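Local coordinates for protein DNA polymerase III subunit beta (Deinococcus radiodurans, PDB 4TRT) that probably tethers DNA polymerases and other proteins to DNA as a ring-shaped head-to-tail homodimeric sliding clamp, conferring processivity, at residues A[2-8]-A[85-91]; A[19-24]-A[72-76]; A[132-136]-A[178-182]; A[311-315]-A[335-339]. All blocks are in the same frame, centred on the assembly; numbering follows the deposited sequence.

Contact 1: A[2-8]-A[85-91]; sequences MKANVTK and ELVELEL
A chi1 of 177° carries CG of Glu90 away from its N, and the extended chain then runs beside the outstretched Lys3, both pointing the same way. Strands 2-7 and 86-92 form an antiparallel beta ladder in the N-terminal domain of the sliding clamp, Lys3 and Glu90 being a non-hydrogen-bonded pair. Lys3 CE comes within 3.5 Å of Glu90 OE1, but the ammonium group stays beyond salt-bridge range, and the carboxylate has its salt bridge with Arg99 on the next strand. Chains with long aliphatic parts suit this face: methylenes can pack while charges stay near the surface. Here too Asn5 lies alongside Glu88, and a water donates to both Asn5 OD1 and Val87 O. The other face is buried and apolar, with Met2, Ala4 and Val6 beside Leu91, Leu89 and Val87. Val6 turns CG1 between its own N and carbonyl carbon (chi1 63°), which brings that methyl 3.9 Å from Val87 CB. Small Ala4 fits beside the bulkier Leu89, their CB atoms 4.2 Å apart. Val6 and Val87, like Ala4 and Leu89, form hydrogen-bonded pairs; Val87 N to Val6 O, at 2.8 Å, points nearly along the C=O axis. Where the helix begins, Lys8 N bonds to Glu85 O, while Lys8 NZ turns to the carbonyls of Gly84 and Leu82. Lys8 CB rests 3.7 Å from Val87 CG2.

Contact 2: A[19-24]-A[72-76]; sequences ERVIPS and AHLFA
Ala72 opens the helix with its methyl against Ile22, CB lying 3.6 Å from Ile22 CD1; a small residue lets the two backbones come near. His73 follows, its CG beside the backbone N (chi1 -65°), which carries the imidazole between the end of helix 8-21 and the loop that follows it. Ser24 CB stands over the centre of one ring face, 3.8 Å from the centroid, and Glu19 CB makes an off-centre CH-pi contact with the opposite face. His73 NE2 also donates a weak, bent bond to Glu19 O at 2.8 Å. A flat ring with a polar edge thus suits a slot where helix 8-21 meets the start of helix 72-81, the helix pair of the N-terminal domain; in beta clamps such helices line the central hole. An alanine in place of His73 would probably open a gap between Glu19 and Ser24 and leave Glu19 O without this donor. Next along, Leu74 turns outward and packs on Tyr293 of the second subunit, while Phe75 packs on Leu15. Ala76 then brings CB to 3.5 Å from Glu19 OE2. That carboxylate is pulled two ways: OE1 pairs with Arg80, and OE2 accepts from a water that also donates to His73 O.

Contact 3: A[132-136]-A[178-182]; sequences ELSRA and RDFPA
Apolar contacts centre on the Phe180 ring, which two side chains of the helix approach obliquely. Leu133 CD1 meets Phe180 CZ at 3.6 Å, and Ala136 CB lies equally near Phe180 CD1. The ring reaches them because Phe180 CG lies between its own N and carbonyl carbon (chi1 61°). Alanine suits the helix here, since its short side chain lets the strand approach, while leucine extends to the far end of the ring. A second kind of contact joins carboxylate to hydrocarbon. Glu132 bends at its second torsion and slides past Phe180 in the opposite direction, its carboxylate plane 11° from that of the ring. Its OE1 rests 3.6 Å from Pro181 CD, the two side chains crossing at about a right angle. Were Glu132 replaced by alanine, Pro181 CD would probably lose the carboxylate lying against it. The third kind is the aliphatic part of a charged chain: Arg178 CG passes 4.1 Å from Ala136 CB, and its guanidinium group continues beyond, to Ser139 OG and Gly351 O. No hydrogen bond crosses between the segments, and Glu132 OE1 remains 6.6 Å from Arg178 NH2, so any attraction is probably slight. In the central domain, the 132-136 part of helix 130-140 runs almost antiparallel (176°) to residues 178-181 of strand 175-181, their axes 8.6 Å apart. A helix packed on an antiparallel sheet is the build of the DNA-clamp fold, whose helices line the inner side of the ring. Strand 164-170 adds Val167, which touches Ala136 and Phe180, while Leu203 packs against Leu133.

Contact 4: A[311-315]-A[335-339]; sequences MSLAF and FSGST
The loop 335-339 passes beside strand 311-315 with no direct hydrogen bond between them, the CA atoms of Leu313 and Ser338 coming within 5.0 Å and Gly337 taking up phi/psi of 155°/162°. At those angles a CB would press on the preceding carbonyl oxygen, so glycine fits the turn. Met311 is extended through chi1 and chi2 (175°), which carries SD to 3.6 Å from Gly337 C; the bend at chi3 then turns CE toward Gly337 CA. SD also makes an oblique Met-aromatic contact with Phe335, 5.2 Å from the ring centroid. Leu313 sets its two methyls on the Phe335 ring: CD1 sits over a face in a CH-pi contact, 4.1 Å from the centroid, and CD2 touches CD1 of that ring at 3.6 Å while lying 3.3 Å from Gly337 O. Phe315 meets the same ring at its edge, CZ lying 4.0 Å from Phe335 CE1, and stacks edge-to-face with Phe278. These flexible and flat apolar residues pack between the sheet containing strand 310-316 and the sheet containing strand 330-335, which continues into the central domain. The polar link is indirect: one water accepts from Ala314 N and donates to Ser338 O. Cohesion is therefore likely to come mainly from apolar, Met-aromatic and CH-pi contacts, which depend on close fit, with a solvent molecule joining the two backbones.

Overall arrangement
From the N terminus, contact 1 pairs the first strand, 2-7, with strand 86-92 and closes a long loop. Contact 2 is nested inside it, joining the two helices that follow the first strand and precede the second; Phe75 touches Leu89, so the two meet at one point. Both belong to the N-terminal domain. Further along, contact 3 closes its own loop in the central domain, setting helix 130-140 against strand 175-181, about 30 Å from contact 2 between centres. Contact 4 closes the shortest loop, joining strand 310-316 to the turn after strand 330-335 in the C-terminal domain. Its centre lies about 62 Å from that of contact 1, on the opposite side of the chain's centre. None cross.

Contact 1: A[2-8]-A[85-91]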
loop_
_atom_site.group_PDB
_atom_site.type_symbol
_atom_site.label_atom_id
_atom_site.label_comp_id
_atom_site.label_asym_id
_atom_site.label_seq_id
_atom_site.Cartn_x
_atom_site.Cartn_y
_atom_site.Cartn_z
ATOM N N MET A 2 -26.410 29.650 9.352
ATOM C CA MET A 2 -26.225 28.877 8.124
ATOM C C MET A 2 -26.388 27.382 8.350
ATOM O O MET A 2 -25.801 26.811 9.267
ATOM C CB MET A 2 -24.864 29.126 7.484
ATOM C CG MET A 2 -24.792 28.599 6.059
ATOM S SD MET A 2 -23.965 27.029 5.899
ATOM C CE MET A 2 -22.342 27.784 5.759
ATOM N N LYS A 3 -27.161 26.750 7.473
ATOM C CA LYS A 3 -27.385 25.304 7.507
ATOM C C LYS A 3 -27.402 24.772 6.078
ATOM O O LYS A 3 -28.020 25.374 5.207
ATOM C CB LYS A 3 -28.709 24.943 8.173
ATOM C CG LYS A 3 -28.641 24.760 9.674
ATOM C CD LYS A 3 -30.036 24.723 10.258
ATOM C CE LYS A 3 -30.012 24.478 11.756
ATOM N NZ LYS A 3 -31.366 24.437 12.334
ATOM N N ALA A 4 -26.724 23.650 5.840
ATOM C CA ALA A 4 -26.710 23.024 4.527
ATOM C C ALA A 4 -27.005 21.528 4.636
ATOM O O ALA A 4 -26.563 20.874 5.573
ATOM C CB ALA A 4 -25.371 23.259 3.824
ATOM N N ASN A 5 -27.775 21.005 3.684
ATOM C CA ASN A 5 -27.982 19.567 3.572
ATOM C C ASN A 5 -27.325 19.086 2.295
ATOM O O ASN A 5 -27.616 19.594 1.231
ATOM C CB ASN A 5 -29.474 19.230 3.593
ATOM C CG ASN A 5 -30.057 19.329 4.983
ATOM O OD1 ASN A 5 -29.749 18.520 5.868
ATOM N ND2 ASN A 5 -30.892 20.316 5.188
ATOM N N VAL A 6 -26.432 18.120 2.421
ATOM C CA VAL A 6 -25.637 17.649 1.309
ATOM C C VAL A 6 -25.515 16.114 1.384
ATOM O O VAL A 6 -25.605 15.518 2.462
ATOM C CB VAL A 6 -24.238 18.353 1.309
ATOM C CG1 VAL A 6 -23.445 18.017 2.559
ATOM C CG2 VAL A 6 -23.429 18.006 0.075
ATOM N N THR A 7 -25.376 15.482 0.221
ATOM C CA THR A 7 -25.134 14.045 0.126
ATOM C C THR A 7 -23.688 13.768 0.510
ATOM O O THR A 7 -22.785 14.471 0.051
ATOM C CB THR A 7 -25.423 13.564 -1.307
ATOM O OG1 THR A 7 -26.841 13.588 -1.520
ATOM C CG2 THR A 7 -24.916 12.179 -1.536
ATOM N N LYS A 8 -23.461 12.765 1.354
ATOM C CA LYS A 8 -22.108 12.414 1.770
ATOM C C LYS A 8 -21.235 12.028 0.569
ATOM O O LYS A 8 -20.073 12.441 0.496
ATOM C CB LYS A 8 -22.099 11.283 2.797
ATOM C CG LYS A 8 -20.714 10.975 3.357
ATOM C CD LYS A 8 -20.714 9.828 4.357
ATOM C CE LYS A 8 -20.889 8.471 3.679
ATOM N NZ LYS A 8 -21.147 7.407 4.671
ATOM N N GLU A 85 -25.817 8.511 4.882
ATOM C CA GLU A 85 -25.658 9.013 3.510
ATOM C C GLU A 85 -25.949 10.504 3.346
ATOM O O GLU A 85 -25.593 11.076 2.324
ATOM C CB GLU A 85 -26.500 8.203 2.525
ATOM C CG GLU A 85 -25.996 6.781 2.325
ATOM C CD GLU A 85 -24.498 6.659 2.000
ATOM O OE1 GLU A 85 -23.856 7.616 1.489
ATOM O OE2 GLU A 85 -23.948 5.572 2.277
ATOM N N LEU A 86 -26.606 11.121 4.332
ATOM C CA LEU A 86 -26.985 12.515 4.236
ATOM C C LEU A 86 -26.336 13.298 5.379
ATOM O O LEU A 86 -26.382 12.880 6.557
ATOM C CB LEU A 86 -28.506 12.699 4.219
ATOM C CG LEU A 86 -29.294 12.016 3.091
ATOM C CD1 LEU A 86 -30.783 12.284 3.292
ATOM C CD2 LEU A 86 -28.864 12.442 1.693
ATOM N N VAL A 87 -25.728 14.424 5.013
ATOM C CA VAL A 87 -24.940 15.228 5.958
ATOM C C VAL A 87 -25.612 16.583 6.177
ATOM O O VAL A 87 -26.037 17.223 5.225
ATOM C CB VAL A 87 -23.503 15.413 5.454
ATOM C CG1 VAL A 87 -22.649 16.190 6.469
ATOM C CG2 VAL A 87 -22.853 14.057 5.154
ATOM N N GLU A 88 -25.714 16.997 7.436
ATOM C CA GLU A 88 -26.124 18.354 7.775
ATOM C C GLU A 88 -24.904 19.166 8.234
ATOM O O GLU A 88 -24.172 18.738 9.124
ATOM C CB GLU A 88 -27.188 18.350 8.878
ATOM C CG GLU A 88 -27.749 19.748 9.127
ATOM C CD GLU A 88 -28.718 19.849 10.281
ATOM O OE1 GLU A 88 -28.431 19.294 11.361
ATOM O OE2 GLU A 88 -29.748 20.530 10.103
ATOM N N LEU A 89 -24.701 20.327 7.616
ATOM C CA LEU A 89 -23.689 21.293 8.042
ATOM C C LEU A 89 -24.415 22.445 8.691
ATOM O O LEU A 89 -25.497 22.851 8.228
ATOM C CB LEU A 89 -22.877 21.809 6.851
ATOM C CG LEU A 89 -22.117 20.748 6.072
ATOM C CD1 LEU A 89 -21.398 21.367 4.877
ATOM C CD2 LEU A 89 -21.170 19.999 7.020
ATOM N N GLU A 90 -23.866 22.937 9.795
ATOM C CA GLU A 90 -24.383 24.131 10.449
ATOM C C GLU A 90 -23.203 24.978 10.927
ATOM O O GLU A 90 -22.245 24.455 11.473
ATOM C CB GLU A 90 -25.305 23.775 11.621
ATOM C CG GLU A 90 -25.830 24.995 12.384
ATOM C CD GLU A 90 -26.673 24.650 13.602
ATOM O OE1 GLU A 90 -27.231 23.539 13.678
ATOM O OE2 GLU A 90 -26.800 25.513 14.489
ATOM N N LEU A 91 -23.276 26.288 10.722
ATOM C CA LEU A 91 -22.216 27.189 11.144
ATOM C C LEU A 91 -22.783 28.144 12.169
ATOM O O LEU A 91 -23.698 28.921 11.871
ATOM C CB LEU A 91 -21.659 27.966 9.947
ATOM C CG LEU A 91 -20.498 28.915 10.271
ATOM C CD1 LEU A 91 -19.252 28.086 10.539
ATOM C CD2 LEU A 91 -20.249 29.894 9.131
HETATM O O HOH W 1 -24.222 31.319 10.805
HETATM O O HOH W 2 -28.811 16.238 4.144
#

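Contact 2: A[19-24]-A[72-76]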
loop_
_atom_site.group_PDB
_atom_site.type_symbol
_atom_site.label_atom_id
_atom_site.label_comp_id
_atom_site.label_asym_id
_atom_site.label_seq_id
_atom_site.Cartn_x
_atom_site.Cartn_y
_atom_site.Cartn_z
ATOM N N GLU A 19 -8.355 17.729 -0.876
ATOM C CA GLU A 19 -7.357 17.313 0.098
ATOM C C GLU A 19 -6.059 16.819 -0.549
ATOM O O GLU A 19 -5.004 16.878 0.077
ATOM C CB GLU A 19 -7.918 16.278 1.081
ATOM C CG GLU A 19 -7.864 14.837 0.630
ATOM C CD GLU A 19 -8.331 13.867 1.705
ATOM O OE1 GLU A 19 -8.965 12.863 1.346
ATOM O OE2 GLU A 19 -8.064 14.085 2.903
ATOM N N ARG A 20 -6.119 16.356 -1.790
ATOM C CA ARG A 20 -4.885 15.983 -2.484
ATOM C C ARG A 20 -4.063 17.196 -2.948
ATOM O O ARG A 20 -2.860 17.075 -3.080
ATOM C CB ARG A 20 -5.125 15.003 -3.635
ATOM C CG ARG A 20 -5.287 13.558 -3.164
ATOM C CD ARG A 20 -5.585 12.651 -4.338
ATOM N NE ARG A 20 -6.669 13.195 -5.162
ATOM C CZ ARG A 20 -7.118 12.641 -6.283
ATOM N NH1 ARG A 20 -6.622 11.484 -6.712
ATOM N NH2 ARG A 20 -8.085 13.245 -6.965
ATOM N N VAL A 21 -4.708 18.347 -3.153
ATOM C CA VAL A 21 -4.036 19.608 -3.534
ATOM C C VAL A 21 -3.589 20.434 -2.319
ATOM O O VAL A 21 -2.431 20.868 -2.230
ATOM C CB VAL A 21 -4.975 20.464 -4.409
ATOM C CG1 VAL A 21 -4.390 21.848 -4.671
ATOM C CG2 VAL A 21 -5.270 19.743 -5.716
ATOM N N ILE A 22 -4.511 20.657 -1.383
ATOM C CA ILE A 22 -4.218 21.466 -0.202
ATOM C C ILE A 22 -3.146 20.750 0.626
ATOM O O ILE A 22 -3.284 19.550 0.898
ATOM C CB ILE A 22 -5.497 21.725 0.630
ATOM C CG1 ILE A 22 -6.512 22.495 -0.211
ATOM C CG2 ILE A 22 -5.172 22.502 1.898
ATOM C CD1 ILE A 22 -7.891 22.675 0.397
ATOM N N PRO A 23 -2.072 21.470 1.030
ATOM C CA PRO A 23 -1.072 20.857 1.914
ATOM C C PRO A 23 -1.629 20.495 3.284
ATOM O O PRO A 23 -2.520 21.180 3.795
ATOM C CB PRO A 23 0.026 21.948 2.044
ATOM C CG PRO A 23 -0.224 22.908 0.937
ATOM C CD PRO A 23 -1.691 22.838 0.624
ATOM N N SER A 24 -1.137 19.405 3.863
ATOM C CA SER A 24 -1.531 19.011 5.217
ATOM C C SER A 24 -0.675 19.716 6.271
ATOM O O SER A 24 -1.075 19.807 7.418
ATOM C CB SER A 24 -1.428 17.485 5.390
ATOM O OG SER A 24 -0.144 17.035 4.976
ATOM N N ALA A 72 -8.527 21.438 5.970
ATOM C CA ALA A 72 -9.023 20.637 4.866
ATOM C C ALA A 72 -8.971 19.134 5.132
ATOM O O ALA A 72 -9.937 18.429 4.839
ATOM C CB ALA A 72 -8.270 20.973 3.583
ATOM N N HIS A 73 -7.864 18.636 5.679
ATOM C CA HIS A 73 -7.704 17.181 5.826
ATOM C C HIS A 73 -8.529 16.621 6.944
ATOM O O HIS A 73 -9.109 15.532 6.823
ATOM C CB HIS A 73 -6.239 16.806 5.960
ATOM C CG HIS A 73 -5.453 17.104 4.721
ATOM N ND1 HIS A 73 -5.047 18.359 4.418
ATOM C CD2 HIS A 73 -5.033 16.287 3.674
ATOM C CE1 HIS A 73 -4.407 18.350 3.245
ATOM N NE2 HIS A 73 -4.389 17.087 2.783
ATOM N N LEU A 74 -8.612 17.365 8.038
ATOM C CA LEU A 74 -9.462 16.982 9.151
ATOM C C LEU A 74 -10.935 16.918 8.729
ATOM O O LEU A 74 -11.618 15.970 9.056
ATOM C CB LEU A 74 -9.278 17.945 10.331
ATOM C CG LEU A 74 -10.165 17.698 11.552
ATOM C CD1 LEU A 74 -10.002 16.255 12.021
ATOM C CD2 LEU A 74 -9.782 18.654 12.671
ATOM N N PHE A 75 -11.408 17.929 8.002
ATOM C CA PHE A 75 -12.794 17.975 7.547
ATOM C C PHE A 75 -13.109 16.812 6.603
ATOM O O PHE A 75 -14.145 16.180 6.729
ATOM C CB PHE A 75 -13.088 19.321 6.887
ATOM C CG PHE A 75 -14.512 19.500 6.419
ATOM C CD1 PHE A 75 -15.588 19.130 7.216
ATOM C CD2 PHE A 75 -14.781 20.110 5.208
ATOM C CE1 PHE A 75 -16.891 19.309 6.785
ATOM C CE2 PHE A 75 -16.089 20.309 4.780
ATOM C CZ PHE A 75 -17.147 19.893 5.574
ATOM N N ALA A 76 -12.186 16.518 5.690
ATOM C CA ALA A 76 -12.339 15.410 4.759
ATOM C C ALA A 76 -12.400 14.075 5.498
ATOM O O ALA A 76 -13.189 13.198 5.164
ATOM C CB ALA A 76 -11.185 15.403 3.759
HETATM O O HOH W 3 -7.883 13.340 5.298
#

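Contact 3: A[132-136]-A[178-182]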
loop_
_atom_site.group_PDB
_atom_site.type_symbol
_atom_site.label_atom_id
_atom_site.label_comp_id
_atom_site.label_asym_id
_atom_site.label_seq_id
_atom_site.Cartn_x
_atom_site.Cartn_y
_atom_site.Cartn_z
ATOM N N GLU A 132 -10.207 12.245 -23.033
ATOM C CA GLU A 132 -9.209 12.129 -24.088
ATOM C C GLU A 132 -7.945 12.851 -23.647
ATOM O O GLU A 132 -6.838 12.325 -23.768
ATOM C CB GLU A 132 -9.716 12.734 -25.399
ATOM C CG GLU A 132 -10.862 11.976 -26.065
ATOM C CD GLU A 132 -10.419 10.738 -26.824
ATOM O OE1 GLU A 132 -9.203 10.429 -26.851
ATOM O OE2 GLU A 132 -11.300 10.063 -27.391
ATOM N N LEU A 133 -8.114 14.059 -23.124
ATOM C CA LEU A 133 -6.974 14.865 -22.690
ATOM C C LEU A 133 -6.211 14.191 -21.547
ATOM O O LEU A 133 -4.990 14.170 -21.549
ATOM C CB LEU A 133 -7.443 16.257 -22.273
ATOM C CG LEU A 133 -6.340 17.202 -21.800
ATOM C CD1 LEU A 133 -5.366 17.467 -22.944
ATOM C CD2 LEU A 133 -6.956 18.514 -21.322
ATOM N N SER A 134 -6.933 13.643 -20.579
ATOM C CA SER A 134 -6.323 12.950 -19.452
ATOM C C SER A 134 -5.507 11.729 -19.869
ATOM O O SER A 134 -4.389 11.537 -19.405
ATOM C CB SER A 134 -7.397 12.517 -18.457
ATOM O OG SER A 134 -6.793 11.935 -17.310
ATOM N N ARG A 135 -6.068 10.893 -20.735
ATOM C CA ARG A 135 -5.339 9.703 -21.198
ATOM C C ARG A 135 -4.119 10.117 -22.052
ATOM O O ARG A 135 -3.071 9.506 -21.942
ATOM C CB ARG A 135 -6.281 8.684 -21.876
ATOM C CG ARG A 135 -6.828 7.624 -20.908
ATOM C CD ARG A 135 -7.879 6.695 -21.498
ATOM N NE ARG A 135 -9.236 7.198 -21.258
ATOM C CZ ARG A 135 -9.957 7.962 -22.087
ATOM N NH1 ARG A 135 -9.483 8.338 -23.265
ATOM N NH2 ARG A 135 -11.180 8.350 -21.728
ATOM N N ALA A 136 -4.225 11.197 -22.829
ATOM C CA ALA A 136 -3.074 11.727 -23.562
ATOM C C ALA A 136 -1.986 12.204 -22.601
ATOM O O ALA A 136 -0.826 11.818 -22.735
ATOM C CB ALA A 136 -3.480 12.838 -24.519
ATOM N N ARG A 178 1.241 11.890 -27.866
ATOM C CA ARG A 178 -0.065 11.313 -28.119
ATOM C C ARG A 178 -0.978 12.321 -28.811
ATOM O O ARG A 178 -1.145 13.441 -28.325
ATOM C CB ARG A 178 -0.714 10.805 -26.837
ATOM C CG ARG A 178 -1.981 9.997 -27.122
ATOM C CD ARG A 178 -2.110 8.770 -26.244
ATOM N NE ARG A 178 -3.137 7.865 -26.753
ATOM C CZ ARG A 178 -3.441 6.689 -26.215
ATOM N NH1 ARG A 178 -2.790 6.241 -25.151
ATOM N NH2 ARG A 178 -4.393 5.946 -26.765
ATOM N N ASP A 179 -1.522 11.912 -29.952
ATOM C CA ASP A 179 -2.529 12.664 -30.713
ATOM C C ASP A 179 -3.893 12.239 -30.228
ATOM O O ASP A 179 -4.101 11.062 -29.929
ATOM C CB ASP A 179 -2.422 12.356 -32.217
ATOM C CG ASP A 179 -1.199 12.982 -32.860
ATOM O OD1 ASP A 179 -0.943 14.182 -32.624
ATOM O OD2 ASP A 179 -0.466 12.284 -33.587
ATOM N N PHE A 180 -4.821 13.191 -30.147
ATOM C CA PHE A 180 -6.180 12.902 -29.710
ATOM C C PHE A 180 -7.204 13.863 -30.356
ATOM O O PHE A 180 -6.835 14.956 -30.778
ATOM C CB PHE A 180 -6.240 12.949 -28.176
ATOM C CG PHE A 180 -5.877 14.286 -27.581
ATOM C CD1 PHE A 180 -4.555 14.650 -27.405
ATOM C CD2 PHE A 180 -6.870 15.174 -27.174
ATOM C CE1 PHE A 180 -4.219 15.881 -26.855
ATOM C CE2 PHE A 180 -6.544 16.409 -26.620
ATOM C CZ PHE A 180 -5.216 16.761 -26.457
ATOM N N PRO A 181 -8.489 13.453 -30.451
ATOM C CA PRO A 181 -9.524 14.333 -31.024
ATOM C C PRO A 181 -9.694 15.656 -30.272
ATOM O O PRO A 181 -9.652 15.687 -29.039
ATOM C CB PRO A 181 -10.810 13.500 -30.913
ATOM C CG PRO A 181 -10.358 12.088 -30.763
ATOM C CD PRO A 181 -9.035 12.138 -30.069
ATOM N N ALA A 182 -9.896 16.737 -31.016
ATOM C CA ALA A 182 -10.068 18.052 -30.411
ATOM C C ALA A 182 -11.121 18.867 -31.168
ATOM O O ALA A 182 -11.283 18.727 -32.384
ATOM C CB ALA A 182 -8.736 18.789 -30.374
#

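Contact 4: A[311-315]-A[335-339]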
loop_
_atom_site.group_PDB
_atom_site.type_symbol
_atom_site.label_atom_id
_atom_site.label_comp_id
_atom_site.label_asym_id
_atom_site.label_seq_id
_atom_site.Cartn_x
_atom_site.Cartn_y
_atom_site.Cartn_z
ATOM N N MET A 311 20.091 -7.159 -35.434
ATOM C CA MET A 311 20.526 -5.932 -34.791
ATOM C C MET A 311 20.672 -6.138 -33.292
ATOM O O MET A 311 19.872 -6.844 -32.665
ATOM C CB MET A 311 19.543 -4.782 -35.067
ATOM C CG MET A 311 20.146 -3.411 -34.845
ATOM S SD MET A 311 19.050 -2.039 -35.301
ATOM C CE MET A 311 19.169 -2.025 -37.091
ATOM N N SER A 312 21.702 -5.504 -32.740
ATOM C CA SER A 312 21.963 -5.508 -31.319
ATOM C C SER A 312 21.976 -4.080 -30.788
ATOM O O SER A 312 22.735 -3.231 -31.279
ATOM C CB SER A 312 23.307 -6.166 -31.025
ATOM O OG SER A 312 23.439 -6.312 -29.622
ATOM N N LEU A 313 21.126 -3.820 -29.802
ATOM C CA LEU A 313 20.985 -2.488 -29.225
ATOM C C LEU A 313 21.011 -2.575 -27.702
ATOM O O LEU A 313 20.772 -3.647 -27.134
ATOM C CB LEU A 313 19.668 -1.839 -29.671
ATOM C CG LEU A 313 19.297 -1.867 -31.155
ATOM C CD1 LEU A 313 18.326 -3.008 -31.442
ATOM C CD2 LEU A 313 18.723 -0.530 -31.604
ATOM N N ALA A 314 21.325 -1.454 -27.058
ATOM C CA ALA A 314 21.327 -1.343 -25.601
ATOM C C ALA A 314 20.456 -0.170 -25.194
ATOM O O ALA A 314 20.618 0.939 -25.723
ATOM C CB ALA A 314 22.751 -1.125 -25.089
ATOM N N PHE A 315 19.558 -0.415 -24.242
ATOM C CA PHE A 315 18.620 0.580 -23.727
ATOM C C PHE A 315 18.589 0.609 -22.188
ATOM O O PHE A 315 18.839 -0.398 -21.531
ATOM C CB PHE A 315 17.184 0.261 -24.192
ATOM C CG PHE A 315 16.961 0.391 -25.681
ATOM C CD1 PHE A 315 16.919 1.632 -26.289
ATOM C CD2 PHE A 315 16.781 -0.730 -26.469
ATOM C CE1 PHE A 315 16.709 1.750 -27.661
ATOM C CE2 PHE A 315 16.579 -0.622 -27.842
ATOM C CZ PHE A 315 16.533 0.619 -28.440
ATOM N N PHE A 335 13.506 0.431 -35.581
ATOM C CA PHE A 335 14.900 0.710 -35.281
ATOM C C PHE A 335 15.576 1.382 -36.462
ATOM O O PHE A 335 15.390 0.959 -37.615
ATOM C CB PHE A 335 15.632 -0.590 -34.958
ATOM C CG PHE A 335 15.083 -1.308 -33.780
ATOM C CD1 PHE A 335 15.211 -0.773 -32.507
ATOM C CD2 PHE A 335 14.426 -2.524 -33.940
ATOM C CE1 PHE A 335 14.721 -1.449 -31.405
ATOM C CE2 PHE A 335 13.912 -3.192 -32.844
ATOM C CZ PHE A 335 14.071 -2.654 -31.573
ATOM N N SER A 336 16.328 2.444 -36.185
ATOM C CA SER A 336 17.043 3.152 -37.230
ATOM C C SER A 336 18.499 2.689 -37.329
ATOM O O SER A 336 19.191 3.081 -38.251
ATOM C CB SER A 336 16.961 4.664 -37.022
ATOM O OG SER A 336 17.615 5.078 -35.833
ATOM N N GLY A 337 18.958 1.877 -36.376
ATOM C CA GLY A 337 20.373 1.499 -36.296
ATOM C C GLY A 337 20.766 1.101 -34.880
ATOM O O GLY A 337 20.048 1.409 -33.907
ATOM N N SER A 338 21.894 0.408 -34.746
ATOM C CA SER A 338 22.261 -0.190 -33.449
ATOM C C SER A 338 22.534 0.848 -32.370
ATOM O O SER A 338 22.324 0.574 -31.193
ATOM C CB SER A 338 23.466 -1.112 -33.579
ATOM O OG SER A 338 24.559 -0.372 -34.038
ATOM N N THR A 339 22.962 2.047 -32.769
ATOM C CA THR A 339 23.229 3.114 -31.804
ATOM C C THR A 339 22.476 4.412 -32.117
ATOM O O THR A 339 22.906 5.476 -31.711
ATOM C CB THR A 339 24.750 3.403 -31.725
ATOM O OG1 THR A 339 25.210 3.912 -32.982
ATOM C CG2 THR A 339 25.524 2.101 -31.408
HETATM O O HOH W 4 23.033 0.331 -28.672
#